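Local coordinates for protein glycerol-3-phosphate dehydrogenase [NAD(P)+] (Coxiella burnetii, PDB 3K96) that probably catalyses the NAD(P)H-dependent reduction of dihydroxyacetone phosphate to sn-glycerol 3-phosphate, the key precursor for phospholipid synthesis, at residues D66-Q69 and V73-R76; P79-P84 and V168-P173; P108-H113 and G307-D312; V292-A297 and R333-D338. All coordinates share one frame; numbering follows the deposited sequence.

How the contacts relate
Contacts 1 and 2 adjoin in the nucleotide-binding part of the chain, their centres about 14 Å apart; Phe-83 CZ reaches Met-68 SD at 3.9 Å, so one loop serves both. Contacts 3 and 4 form a second pair, with centres about 17 Å apart, joined where Leu-335 CD1 packs on Leu-308 CG and where His-336 NE2 lies 2.6 Å from Asp-312 OD1, a probable hydrogen bond. Contact 3 links the two parts and comes closest of the four to a predicted ligand-binding residue: the side chains of Ser-109 and Glu-306 are about 3 Å apart. Contact 4 lies far from the nucleotide-binding pair, its centre about 33 Å from that of contact 1 and about 35 Å from that of contact 2.

Contact 1 of 4, residues D66-Q69 and V73-R76; sequences DEMQ and VNNR
Glu-67 and Arg-76 form a salt bridge in which the arginine offers its side rather than its end. Arg-76 is extended from CG to NE (chi2 -171°, chi3 -173°), which carries its NE side to the Glu-67 carboxylate. NE donates to Glu-67 OE1 and NH2 of Arg-76 donates to Glu-67 OE2 at 2.7 Å, the second bond being the straighter. The two planes are turned 59° apart, so the NH2 nitrogen meets OE2 from above the carboxylate although OE2 itself lies in the guanidinium plane. Asp-63 shares NH2, and Glu-61 pairs with NH1, so three carboxylates share the guanidinium. A water reinforces the bridge, donating to Glu-67 OE1 at 2.9 Å and accepting from the backbone N of Arg-76.

Next to the salt bridge, Met-68 carries the apolar part of the contact. Met-68 and Asn-74 run side by side, with SD of Met-68 3.8 Å from CG of Asn-74. The Met-68 CA hydrogen also points at Val-73 O, with CA and O 3.5 Å apart. The Asn-74 amide itself is held by Thr-42 and the Ala-37 carbonyl through ND2, and by His-64 through OD1.

The loop thus folds back on helix 62-71 within the beta-alpha-beta crossover from strand 55-58 to strand 87-90, beside the glycine-rich turn of a Rossmann-type nucleotide-binding fold.

Contact 2 of 4, residues P79-P84 and V168-P173; sequences PNYPFP and VAANLP
This is a CH-pi contact, Tyr-81 against Ala-169, between the loop leading into strand 87-90 and the C-terminal end of helix 165-169. The methyl carbon CB of Ala-169 sits over the centre of the Tyr-81 ring, 3.6 Å from the centroid and only 6° off the ring normal, so its distances to the ring carbons are nearly equal. With CG anti to its carbonyl carbon (chi1 -67°), Tyr-81 extends its ring away from the loop and across the helix end.

One side of the ring and its hydroxyl reach the chain beyond the methyl. CE1 of Tyr-81 comes within 3.4 Å of Ala-169 O, a carbonyl oxygen that accepts a hydrogen bond from Arg-50. Farther out, Tyr-81 OH lies 3.5 Å from Ala-170 CB. Tyr-81 also touches Leu-46 on helix 39-49, while Val-168, Leu-172 and Pro-173 pack on the second subunit.

The chain leaves the helical conformation at Asn-171, whose positive phi of 67° turns it, and the N of Asn-171 donates to Val-168 O at 2.8 Å. An aromatic side chain thus lies across a helix C-terminus closed by a Schellman motif, within the Rossmann-type domain and one turn from the predicted NADPH ligand Ala-165.

Contact 3 of 4, residues P108-H113 and G307-D312; sequences PSFAFH and GLYNTD
Phe-110 and Tyr-309 meet as a T-shaped (edge-to-face) aromatic pair that joins the nucleotide-binding domain, of Rossmann type, to the helical C-terminal domain. The short helical segments 109-113 and 307-312 approach to 10.6 Å between axes, and their N-to-C directions differ by 68°. The phenylalanine turns to the flat side of the tyrosine ring the edge that bears CB, with centroids 5.8 Å apart and planes at 81°.

The touch itself is made by CB and CA of Phe-110, with the phenyl ring standing behind them. CB stands almost on the Tyr-309 ring normal, 3.4 Å from the centroid, in a CH-pi contact, and CA of Phe-110 reaches Tyr-309 CE2 at 3.3 Å. Tyr-309, its CG anti to the backbone N, stretches out to bring this face up against the first turn of the other helix. Phe-110 has CG wedged between its own N and carbonyl carbon (chi1 52°), which folds the ring back so that Pro-108 CB covers one of its faces near the rim.

Ser-109 comes to the tyrosine from another direction, at the ring edge: its OG is 3.6 Å from Tyr-309 CD2. The backbone N of Ser-109 donates to Glu-306, a predicted NADPH ligand, and Gly-307 N donates to Asn-281, predicted to bind glycerol 3-phosphate, which is consistent with a place beside the substrate and cofactor site. Helix 307-320 also has an internal brace at its start. Gly-307 O accepts from Thr-311 N at 2.9 Å and from Thr-311 OG1 at 2.7 Å, the two donors arriving from opposite faces of the carbonyl plane.

Contact 4 of 4, residues V292-A297 and R333-D338; sequences VDKKEA and RILHED
Lys-294 NZ donates to the carbonyl oxygen Leu-335 O at 2.8 Å; the ammonium lies in the carbonyl plane, with a C=O...N angle of 157°. A water near this nitrogen donates to Ile-334 O at 3.2 Å, but its distance to Lys-294 NZ is too short to be trusted, and a water link from the lysine to that second carbonyl is therefore doubtful.

The shape of the lysine explains the grip. CG lies between the backbone N and the carbonyl carbon (chi1 66°), the chain then runs extended, and a bend at the last torsion (chi4 -59°) swings NZ onto the oxygen. Its methylenes share in the contact: CE of Lys-294 is 3.1 Å from Leu-335 O, and CD rests against the Leu-335 methyl CD2 at 4.2 Å. The two side chains meet at a slant, and Lys-294 also leans on Phe-284 of helix 280-290.

Lys-294 is itself the first residue of helix 294-301. Asp-293 is the N-cap, its OD2 accepting from Lys-295 N at 2.7 Å from above the carboxylate plane. On the other segment, Arg-333 and Glu-337 form a long salt bridge, with NE and OE1 3.9 Å apart.

The start of one helix thus sends a lysine to the end of another. Because carbonyl oxygens gather at a helix C-terminus, the partial negative charge there would be expected to favour the protonated ammonium.

Contact 1 of 4, residues D66-Q69 and V73-R76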
loop_
_atom_site.group_PDB
_atom_site.type_symbol
_atom_site.label_atom_id
_atom_site.label_comp_id
_atom_site.label_asym_id
_atom_site.label_seq_id
_atom_site.Cartn_x
_atom_site.Cartn_y
_atom_site.Cartn_z
ATOM N N ASP A 66 -32.293 -10.637 -19.923
ATOM C CA ASP A 66 -33.746 -10.425 -19.774
ATOM C C ASP A 66 -34.031 -9.494 -18.581
ATOM O O ASP A 66 -34.829 -8.544 -18.678
ATOM C CB ASP A 66 -34.452 -11.773 -19.592
ATOM C CG ASP A 66 -34.464 -12.590 -20.863
ATOM O OD1 ASP A 66 -34.549 -11.973 -21.955
ATOM O OD2 ASP A 66 -34.411 -13.838 -20.786
ATOM N N GLU A 67 -33.350 -9.762 -17.467
ATOM C CA GLU A 67 -33.475 -8.947 -16.267
ATOM C C GLU A 67 -33.105 -7.495 -16.548
ATOM O O GLU A 67 -33.852 -6.594 -16.195
ATOM C CB GLU A 67 -32.583 -9.500 -15.157
ATOM C CG GLU A 67 -33.021 -10.857 -14.657
ATOM C CD GLU A 67 -32.004 -11.495 -13.727
ATOM O OE1 GLU A 67 -31.088 -10.784 -13.245
ATOM O OE2 GLU A 67 -32.121 -12.716 -13.484
ATOM N N MET A 68 -31.957 -7.274 -17.188
ATOM C CA MET A 68 -31.526 -5.912 -17.516
ATOM C C MET A 68 -32.441 -5.206 -18.531
ATOM O O MET A 68 -32.710 -4.013 -18.406
ATOM C CB MET A 68 -30.070 -5.923 -18.012
ATOM C CG MET A 68 -29.086 -6.295 -16.907
ATOM S SD MET A 68 -27.339 -6.222 -17.352
ATOM C CE MET A 68 -27.165 -7.737 -18.308
ATOM N N GLN A 69 -32.897 -5.929 -19.545
ATOM C CA GLN A 69 -33.785 -5.331 -20.554
ATOM C C GLN A 69 -35.093 -4.904 -19.904
ATOM O O GLN A 69 -35.553 -3.789 -20.111
ATOM C CB GLN A 69 -34.019 -6.292 -21.724
ATOM C CG GLN A 69 -32.767 -6.503 -22.582
ATOM C CD GLN A 69 -33.004 -7.389 -23.797
ATOM O OE1 GLN A 69 -34.003 -8.092 -23.873
ATOM N NE2 GLN A 69 -32.077 -7.351 -24.757
ATOM N N VAL A 73 -31.478 -1.805 -15.308
ATOM C CA VAL A 73 -30.456 -1.749 -14.284
ATOM C C VAL A 73 -29.855 -3.143 -14.199
ATOM O O VAL A 73 -30.420 -4.106 -14.729
ATOM C CB VAL A 73 -31.051 -1.283 -12.914
ATOM C CG1 VAL A 73 -32.079 -2.295 -12.395
ATOM C CG2 VAL A 73 -29.936 -1.008 -11.863
ATOM N N ASN A 74 -28.692 -3.257 -13.568
ATOM C CA ASN A 74 -28.075 -4.555 -13.406
ATOM C C ASN A 74 -28.217 -4.919 -11.963
ATOM O O ASN A 74 -27.319 -4.654 -11.171
ATOM C CB ASN A 74 -26.605 -4.522 -13.790
ATOM C CG ASN A 74 -25.971 -5.892 -13.781
ATOM O OD1 ASN A 74 -26.535 -6.868 -13.254
ATOM N ND2 ASN A 74 -24.790 -5.984 -14.376
ATOM N N ASN A 75 -29.356 -5.513 -11.617
ATOM C CA ASN A 75 -29.599 -5.895 -10.243
ATOM C C ASN A 75 -28.710 -7.001 -9.727
ATOM O O ASN A 75 -28.352 -6.992 -8.564
ATOM C CB ASN A 75 -31.077 -6.221 -10.004
ATOM C CG ASN A 75 -31.895 -4.981 -9.702
ATOM O OD1 ASN A 75 -31.396 -4.038 -9.089
ATOM N ND2 ASN A 75 -33.154 -4.977 -10.116
ATOM N N ARG A 76 -28.320 -7.942 -10.566
ATOM C CA ARG A 76 -27.452 -8.995 -10.070
ATOM C C ARG A 76 -26.108 -8.521 -9.614
ATOM O O ARG A 76 -25.594 -9.053 -8.649
ATOM C CB ARG A 76 -27.141 -10.040 -11.127
ATOM C CG ARG A 76 -28.268 -10.896 -11.502
ATOM C CD ARG A 76 -27.807 -12.027 -12.384
ATOM N NE ARG A 76 -28.974 -12.743 -12.858
ATOM C CZ ARG A 76 -28.930 -13.829 -13.613
ATOM N NH1 ARG A 76 -27.764 -14.349 -13.994
ATOM N NH2 ARG A 76 -30.063 -14.399 -13.983
HETATM O O HOH W 1 -29.896 -8.154 -13.068
#

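Contact 2 of 4, residues P79-P84 and V168-P173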
loop_
_atom_site.group_PDB
_atom_site.type_symbol
_atom_site.label_atom_id
_atom_site.label_comp_id
_atom_site.label_asym_id
_atom_site.label_seq_id
_atom_site.Cartn_x
_atom_site.Cartn_y
_atom_site.Cartn_z
ATOM N N PRO A 79 -26.668 -3.159 -8.462
ATOM C CA PRO A 79 -27.976 -2.590 -8.182
ATOM C C PRO A 79 -27.860 -1.143 -7.756
ATOM O O PRO A 79 -26.797 -0.723 -7.279
ATOM C CB PRO A 79 -28.501 -3.455 -7.020
ATOM C CG PRO A 79 -27.271 -3.974 -6.340
ATOM C CD PRO A 79 -26.289 -4.196 -7.483
ATOM N N ASN A 80 -28.940 -0.399 -7.976
ATOM C CA ASN A 80 -29.074 1.011 -7.610
ATOM C C ASN A 80 -28.459 2.024 -8.586
ATOM O O ASN A 80 -28.391 3.208 -8.272
ATOM C CB ASN A 80 -28.542 1.262 -6.197
ATOM C CG ASN A 80 -29.193 0.371 -5.168
ATOM O OD1 ASN A 80 -28.505 -0.254 -4.366
ATOM N ND2 ASN A 80 -30.521 0.274 -5.208
ATOM N N TYR A 81 -28.002 1.564 -9.745
ATOM C CA TYR A 81 -27.436 2.453 -10.760
ATOM C C TYR A 81 -28.108 2.209 -12.117
ATOM O O TYR A 81 -27.577 1.456 -12.943
ATOM C CB TYR A 81 -25.912 2.272 -10.848
ATOM C CG TYR A 81 -25.247 2.736 -9.593
ATOM C CD1 TYR A 81 -25.059 4.081 -9.358
ATOM C CD2 TYR A 81 -24.850 1.833 -8.612
ATOM C CE1 TYR A 81 -24.479 4.523 -8.193
ATOM C CE2 TYR A 81 -24.277 2.272 -7.447
ATOM C CZ TYR A 81 -24.096 3.623 -7.248
ATOM O OH TYR A 81 -23.519 4.073 -6.092
ATOM N N PRO A 82 -29.281 2.838 -12.341
ATOM C CA PRO A 82 -30.039 2.688 -13.594
ATOM C C PRO A 82 -29.246 3.075 -14.828
ATOM O O PRO A 82 -28.405 3.985 -14.788
ATOM C CB PRO A 82 -31.217 3.662 -13.437
ATOM C CG PRO A 82 -31.277 4.005 -11.974
ATOM C CD PRO A 82 -29.873 3.865 -11.459
ATOM N N PHE A 83 -29.522 2.376 -15.918
ATOM C CA PHE A 83 -28.861 2.643 -17.165
ATOM C C PHE A 83 -29.349 3.933 -17.825
ATOM O O PHE A 83 -30.516 4.226 -17.799
ATOM C CB PHE A 83 -29.121 1.527 -18.188
ATOM C CG PHE A 83 -28.606 0.169 -17.798
ATOM C CD1 PHE A 83 -27.687 0.004 -16.785
ATOM C CD2 PHE A 83 -28.935 -0.928 -18.573
ATOM C CE1 PHE A 83 -27.195 -1.250 -16.475
ATOM C CE2 PHE A 83 -28.431 -2.178 -18.292
ATOM C CZ PHE A 83 -27.556 -2.343 -17.236
ATOM N N PRO A 84 -28.435 4.706 -18.421
ATOM C CA PRO A 84 -28.866 5.837 -19.227
ATOM C C PRO A 84 -29.468 5.267 -20.525
ATOM O O PRO A 84 -29.294 4.084 -20.820
ATOM C CB PRO A 84 -27.568 6.586 -19.532
ATOM C CG PRO A 84 -26.586 6.091 -18.548
ATOM C CD PRO A 84 -26.991 4.721 -18.158
ATOM N N VAL A 168 -16.842 3.627 -8.655
ATOM C CA VAL A 168 -16.849 4.198 -9.999
ATOM C C VAL A 168 -18.305 4.539 -10.346
ATOM O O VAL A 168 -18.580 5.644 -10.783
ATOM C CB VAL A 168 -16.218 3.258 -11.038
ATOM C CG1 VAL A 168 -16.504 3.762 -12.503
ATOM C CG2 VAL A 168 -14.730 3.111 -10.751
ATOM N N ALA A 169 -19.235 3.623 -10.090
ATOM C CA ALA A 169 -20.661 3.885 -10.380
ATOM C C ALA A 169 -21.152 5.108 -9.618
ATOM O O ALA A 169 -21.976 5.878 -10.130
ATOM C CB ALA A 169 -21.542 2.659 -10.052
ATOM N N ALA A 170 -20.627 5.297 -8.398
ATOM C CA ALA A 170 -20.994 6.428 -7.564
ATOM C C ALA A 170 -20.277 7.688 -7.981
ATOM O O ALA A 170 -20.488 8.734 -7.399
ATOM C CB ALA A 170 -20.722 6.114 -6.055
ATOM N N ASN A 171 -19.417 7.588 -8.979
ATOM C CA ASN A 171 -18.684 8.736 -9.489
ATOM C C ASN A 171 -17.670 9.324 -8.494
ATOM O O ASN A 171 -17.412 10.518 -8.513
ATOM C CB ASN A 171 -19.635 9.829 -9.981
ATOM C CG ASN A 171 -18.948 10.855 -10.858
ATOM O OD1 ASN A 171 -18.116 10.514 -11.693
ATOM N ND2 ASN A 171 -19.317 12.113 -10.693
ATOM N N LEU A 172 -17.113 8.471 -7.640
ATOM C CA LEU A 172 -16.040 8.873 -6.727
ATOM C C LEU A 172 -14.705 8.873 -7.511
ATOM O O LEU A 172 -14.541 8.085 -8.441
ATOM C CB LEU A 172 -15.979 7.917 -5.541
ATOM C CG LEU A 172 -17.191 8.021 -4.620
ATOM C CD1 LEU A 172 -17.211 6.915 -3.562
ATOM C CD2 LEU A 172 -17.291 9.427 -3.953
ATOM N N PRO A 173 -13.751 9.763 -7.150
ATOM C CA PRO A 173 -12.476 9.868 -7.882
ATOM C C PRO A 173 -11.746 8.547 -7.983
ATOM O O PRO A 173 -11.534 7.854 -6.970
ATOM C CB PRO A 173 -11.676 10.894 -7.060
ATOM C CG PRO A 173 -12.704 11.690 -6.358
ATOM C CD PRO A 173 -13.784 10.707 -6.015
#

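Contact 3 of 4, residues P108-H113 and G307-D312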
loop_
_atom_site.group_PDB
_atom_site.type_symbol
_atom_site.label_atom_id
_atom_site.label_comp_id
_atom_site.label_asym_id
_atom_site.label_seq_id
_atom_site.Cartn_x
_atom_site.Cartn_y
_atom_site.Cartn_z
ATOM N N PRO A 108 -14.493 -12.710 -16.186
ATOM C CA PRO A 108 -13.438 -13.239 -15.337
ATOM C C PRO A 108 -12.325 -13.917 -16.153
ATOM O O PRO A 108 -12.558 -14.376 -17.277
ATOM C CB PRO A 108 -14.168 -14.272 -14.469
ATOM C CG PRO A 108 -15.564 -13.804 -14.427
ATOM C CD PRO A 108 -15.810 -13.253 -15.829
ATOM N N SER A 109 -11.128 -14.001 -15.582
ATOM C CA SER A 109 -10.006 -14.607 -16.277
ATOM C C SER A 109 -10.271 -16.059 -16.696
ATOM O O SER A 109 -9.810 -16.500 -17.761
ATOM C CB SER A 109 -8.732 -14.493 -15.431
ATOM O OG SER A 109 -8.913 -15.046 -14.151
ATOM N N PHE A 110 -11.047 -16.786 -15.898
ATOM C CA PHE A 110 -11.360 -18.163 -16.219
ATOM C C PHE A 110 -12.358 -18.288 -17.361
ATOM O O PHE A 110 -12.598 -19.383 -17.814
ATOM C CB PHE A 110 -11.843 -18.962 -14.977
ATOM C CG PHE A 110 -12.979 -18.308 -14.207
ATOM C CD1 PHE A 110 -14.300 -18.397 -14.655
ATOM C CD2 PHE A 110 -12.729 -17.642 -13.007
ATOM C CE1 PHE A 110 -15.351 -17.817 -13.922
ATOM C CE2 PHE A 110 -13.759 -17.070 -12.278
ATOM C CZ PHE A 110 -15.079 -17.141 -12.746
ATOM N N ALA A 111 -12.957 -17.183 -17.805
ATOM C CA ALA A 111 -13.875 -17.230 -18.955
ATOM C C ALA A 111 -13.310 -16.518 -20.197
ATOM O O ALA A 111 -13.923 -16.530 -21.269
ATOM C CB ALA A 111 -15.212 -16.617 -18.579
ATOM N N PHE A 112 -12.133 -15.923 -20.072
ATOM C CA PHE A 112 -11.546 -15.151 -21.168
ATOM C C PHE A 112 -11.346 -16.006 -22.408
ATOM O O PHE A 112 -11.783 -15.628 -23.518
ATOM C CB PHE A 112 -10.220 -14.529 -20.702
ATOM C CG PHE A 112 -9.729 -13.410 -21.573
ATOM C CD1 PHE A 112 -10.169 -12.114 -21.361
ATOM C CD2 PHE A 112 -8.809 -13.651 -22.589
ATOM C CE1 PHE A 112 -9.715 -11.066 -22.134
ATOM C CE2 PHE A 112 -8.356 -12.612 -23.374
ATOM C CZ PHE A 112 -8.807 -11.307 -23.143
ATOM N N HIS A 113 -10.684 -17.147 -22.240
ATOM C CA HIS A 113 -10.467 -18.059 -23.361
ATOM C C HIS A 113 -11.772 -18.349 -24.120
ATOM O O HIS A 113 -11.837 -18.213 -25.341
ATOM C CB HIS A 113 -9.869 -19.370 -22.871
ATOM C CG HIS A 113 -9.735 -20.408 -23.940
ATOM N ND1 HIS A 113 -10.684 -21.385 -24.149
ATOM C CD2 HIS A 113 -8.769 -20.616 -24.865
ATOM C CE1 HIS A 113 -10.303 -22.158 -25.154
ATOM N NE2 HIS A 113 -9.148 -21.708 -25.609
ATOM N N GLY A 307 -9.433 -15.453 -7.457
ATOM C CA GLY A 307 -8.149 -15.671 -6.801
ATOM C C GLY A 307 -7.595 -17.073 -6.825
ATOM O O GLY A 307 -6.381 -17.251 -6.963
ATOM N N LEU A 308 -8.449 -18.073 -6.649
ATOM C CA LEU A 308 -7.964 -19.470 -6.662
ATOM C C LEU A 308 -7.462 -19.818 -8.076
ATOM O O LEU A 308 -6.384 -20.365 -8.244
ATOM C CB LEU A 308 -9.029 -20.477 -6.211
ATOM C CG LEU A 308 -9.507 -20.412 -4.763
ATOM C CD1 LEU A 308 -10.357 -19.179 -4.563
ATOM C CD2 LEU A 308 -10.320 -21.644 -4.441
ATOM N N TYR A 309 -8.262 -19.483 -9.080
ATOM C CA TYR A 309 -7.872 -19.690 -10.469
ATOM C C TYR A 309 -6.591 -18.920 -10.762
ATOM O O TYR A 309 -5.664 -19.482 -11.340
ATOM C CB TYR A 309 -8.999 -19.233 -11.392
ATOM C CG TYR A 309 -8.800 -19.555 -12.839
ATOM C CD1 TYR A 309 -9.046 -20.840 -13.328
ATOM C CD2 TYR A 309 -8.448 -18.564 -13.743
ATOM C CE1 TYR A 309 -8.890 -21.132 -14.691
ATOM C CE2 TYR A 309 -8.294 -18.840 -15.096
ATOM C CZ TYR A 309 -8.511 -20.118 -15.566
ATOM O OH TYR A 309 -8.359 -20.370 -16.915
ATOM N N ASN A 310 -6.521 -17.648 -10.372
ATOM C CA ASN A 310 -5.301 -16.874 -10.581
ATOM C C ASN A 310 -4.093 -17.587 -9.951
ATOM O O ASN A 310 -3.031 -17.628 -10.543
ATOM C CB ASN A 310 -5.331 -15.482 -9.926
ATOM C CG ASN A 310 -6.347 -14.509 -10.527
ATOM O OD1 ASN A 310 -6.653 -13.496 -9.882
ATOM N ND2 ASN A 310 -6.860 -14.782 -11.729
ATOM N N THR A 311 -4.253 -18.085 -8.719
ATOM C CA THR A 311 -3.162 -18.733 -8.000
ATOM C C THR A 311 -2.671 -19.930 -8.796
ATOM O O THR A 311 -1.467 -20.107 -9.022
ATOM C CB THR A 311 -3.588 -19.217 -6.578
ATOM O OG1 THR A 311 -4.053 -18.118 -5.801
ATOM C CG2 THR A 311 -2.424 -19.862 -5.830
ATOM N N ASP A 312 -3.608 -20.736 -9.254
ATOM C CA ASP A 312 -3.243 -21.935 -10.012
ATOM C C ASP A 312 -2.534 -21.609 -11.310
ATOM O O ASP A 312 -1.545 -22.260 -11.647
ATOM C CB ASP A 312 -4.489 -22.787 -10.280
ATOM C CG ASP A 312 -5.066 -23.371 -9.005
ATOM O OD1 ASP A 312 -4.328 -23.375 -7.973
ATOM O OD2 ASP A 312 -6.244 -23.818 -9.030
#

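Contact 4 of 4, residues V292-A297 and R333-D338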
loop_
_atom_site.group_PDB
_atom_site.type_symbol
_atom_site.label_atom_id
_atom_site.label_comp_id
_atom_site.label_asym_id
_atom_site.label_seq_id
_atom_site.Cartn_x
_atom_site.Cartn_y
_atom_site.Cartn_z
ATOM N N VAL A 292 -12.104 -21.630 8.144
ATOM C CA VAL A 292 -13.123 -22.146 7.221
ATOM C C VAL A 292 -12.456 -22.893 6.091
ATOM O O VAL A 292 -11.397 -22.493 5.618
ATOM C CB VAL A 292 -13.962 -20.992 6.618
ATOM C CG1 VAL A 292 -15.106 -21.529 5.745
ATOM C CG2 VAL A 292 -14.537 -20.092 7.724
ATOM N N ASP A 293 -13.058 -23.998 5.660
ATOM C CA ASP A 293 -12.532 -24.764 4.546
ATOM C C ASP A 293 -12.831 -24.025 3.240
ATOM O O ASP A 293 -13.858 -23.368 3.112
ATOM C CB ASP A 293 -13.120 -26.180 4.536
ATOM C CG ASP A 293 -12.789 -26.935 3.275
ATOM O OD1 ASP A 293 -11.784 -27.684 3.286
ATOM O OD2 ASP A 293 -13.483 -26.728 2.259
ATOM N N LYS A 294 -11.933 -24.141 2.272
ATOM C CA LYS A 294 -12.070 -23.399 1.026
ATOM C C LYS A 294 -13.414 -23.590 0.311
ATOM O O LYS A 294 -13.913 -22.664 -0.305
ATOM C CB LYS A 294 -10.898 -23.687 0.074
ATOM C CG LYS A 294 -10.806 -25.125 -0.470
ATOM C CD LYS A 294 -9.707 -25.223 -1.548
ATOM C CE LYS A 294 -9.460 -26.662 -2.029
ATOM N NZ LYS A 294 -9.052 -27.510 -0.868
ATOM N N LYS A 295 -13.994 -24.780 0.411
ATOM C CA LYS A 295 -15.254 -25.067 -0.245
ATOM C C LYS A 295 -16.396 -24.276 0.376
ATOM O O LYS A 295 -17.171 -23.605 -0.329
ATOM C CB LYS A 295 -15.566 -26.556 -0.141
ATOM C CG LYS A 295 -16.878 -26.967 -0.818
ATOM C CD LYS A 295 -17.088 -28.491 -0.687
ATOM C CE LYS A 295 -18.326 -28.974 -1.440
ATOM N NZ LYS A 295 -18.529 -30.463 -1.240
ATOM N N GLU A 296 -16.515 -24.372 1.699
ATOM C CA GLU A 296 -17.569 -23.670 2.388
ATOM C C GLU A 296 -17.384 -22.162 2.239
ATOM O O GLU A 296 -18.372 -21.445 2.071
ATOM C CB GLU A 296 -17.659 -24.057 3.866
ATOM C CG GLU A 296 -18.812 -23.343 4.561
ATOM C CD GLU A 296 -19.093 -23.830 5.976
ATOM O OE1 GLU A 296 -18.234 -24.546 6.562
ATOM O OE2 GLU A 296 -20.181 -23.455 6.497
ATOM N N ALA A 297 -16.132 -21.695 2.248
ATOM C CA ALA A 297 -15.869 -20.251 2.131
ATOM C C ALA A 297 -16.368 -19.697 0.807
ATOM O O ALA A 297 -16.913 -18.588 0.754
ATOM C CB ALA A 297 -14.400 -19.928 2.317
ATOM N N ARG A 333 -0.213 -24.042 -1.730
ATOM C CA ARG A 333 -0.096 -25.139 -0.767
ATOM C C ARG A 333 -1.306 -25.168 0.165
ATOM O O ARG A 333 -1.817 -26.230 0.510
ATOM C CB ARG A 333 1.187 -25.009 0.073
ATOM C CG ARG A 333 2.506 -25.058 -0.694
ATOM C CD ARG A 333 3.709 -24.847 0.270
ATOM N NE ARG A 333 3.876 -25.979 1.170
ATOM C CZ ARG A 333 4.584 -25.974 2.301
ATOM N NH1 ARG A 333 5.189 -24.866 2.763
ATOM N NH2 ARG A 333 4.637 -27.087 3.000
ATOM N N ILE A 334 -1.770 -23.992 0.566
ATOM C CA ILE A 334 -2.917 -23.895 1.440
ATOM C C ILE A 334 -4.143 -24.469 0.739
ATOM O O ILE A 334 -4.943 -25.188 1.335
ATOM C CB ILE A 334 -3.141 -22.432 1.865
ATOM C CG1 ILE A 334 -2.047 -22.025 2.852
ATOM C CG2 ILE A 334 -4.499 -22.251 2.522
ATOM C CD1 ILE A 334 -2.037 -20.555 3.205
ATOM N N LEU A 335 -4.272 -24.178 -0.549
ATOM C CA LEU A 335 -5.430 -24.636 -1.318
ATOM C C LEU A 335 -5.392 -26.103 -1.713
ATOM O O LEU A 335 -6.414 -26.794 -1.669
ATOM C CB LEU A 335 -5.536 -23.828 -2.632
ATOM C CG LEU A 335 -5.784 -22.322 -2.583
ATOM C CD1 LEU A 335 -5.882 -21.718 -3.998
ATOM C CD2 LEU A 335 -7.049 -22.027 -1.817
ATOM N N HIS A 336 -4.218 -26.584 -2.108
ATOM C CA HIS A 336 -4.113 -27.932 -2.654
ATOM C C HIS A 336 -3.320 -28.951 -1.841
ATOM O O HIS A 336 -3.394 -30.130 -2.135
ATOM C CB HIS A 336 -3.522 -27.849 -4.074
ATOM C CG HIS A 336 -4.255 -26.905 -4.978
ATOM N ND1 HIS A 336 -5.501 -27.186 -5.492
ATOM C CD2 HIS A 336 -3.910 -25.688 -5.474
ATOM C CE1 HIS A 336 -5.903 -26.177 -6.252
ATOM N NE2 HIS A 336 -4.957 -25.252 -6.252
ATOM N N GLU A 337 -2.599 -28.532 -0.807
ATOM C CA GLU A 337 -1.790 -29.490 -0.025
ATOM C C GLU A 337 -2.173 -29.512 1.443
ATOM O O GLU A 337 -1.417 -29.991 2.282
ATOM C CB GLU A 337 -0.310 -29.180 -0.181
ATOM C CG GLU A 337 0.140 -29.225 -1.636
ATOM C CD GLU A 337 1.616 -28.962 -1.803
ATOM O OE1 GLU A 337 2.372 -28.957 -0.795
ATOM O OE2 GLU A 337 2.018 -28.752 -2.954
ATOM N N ASP A 338 -3.343 -28.964 1.736
ATOM C CA ASP A 338 -3.902 -28.940 3.082
ATOM C C ASP A 338 -2.999 -28.225 4.106
ATOM O O ASP A 338 -3.103 -28.489 5.294
ATOM C CB ASP A 338 -4.175 -30.381 3.530
ATOM C CG ASP A 338 -5.129 -30.467 4.697
ATOM O OD1 ASP A 338 -6.108 -29.685 4.740
ATOM O OD2 ASP A 338 -4.910 -31.358 5.564
HETATM O O HOH W 2 -7.796 -26.565 1.086
#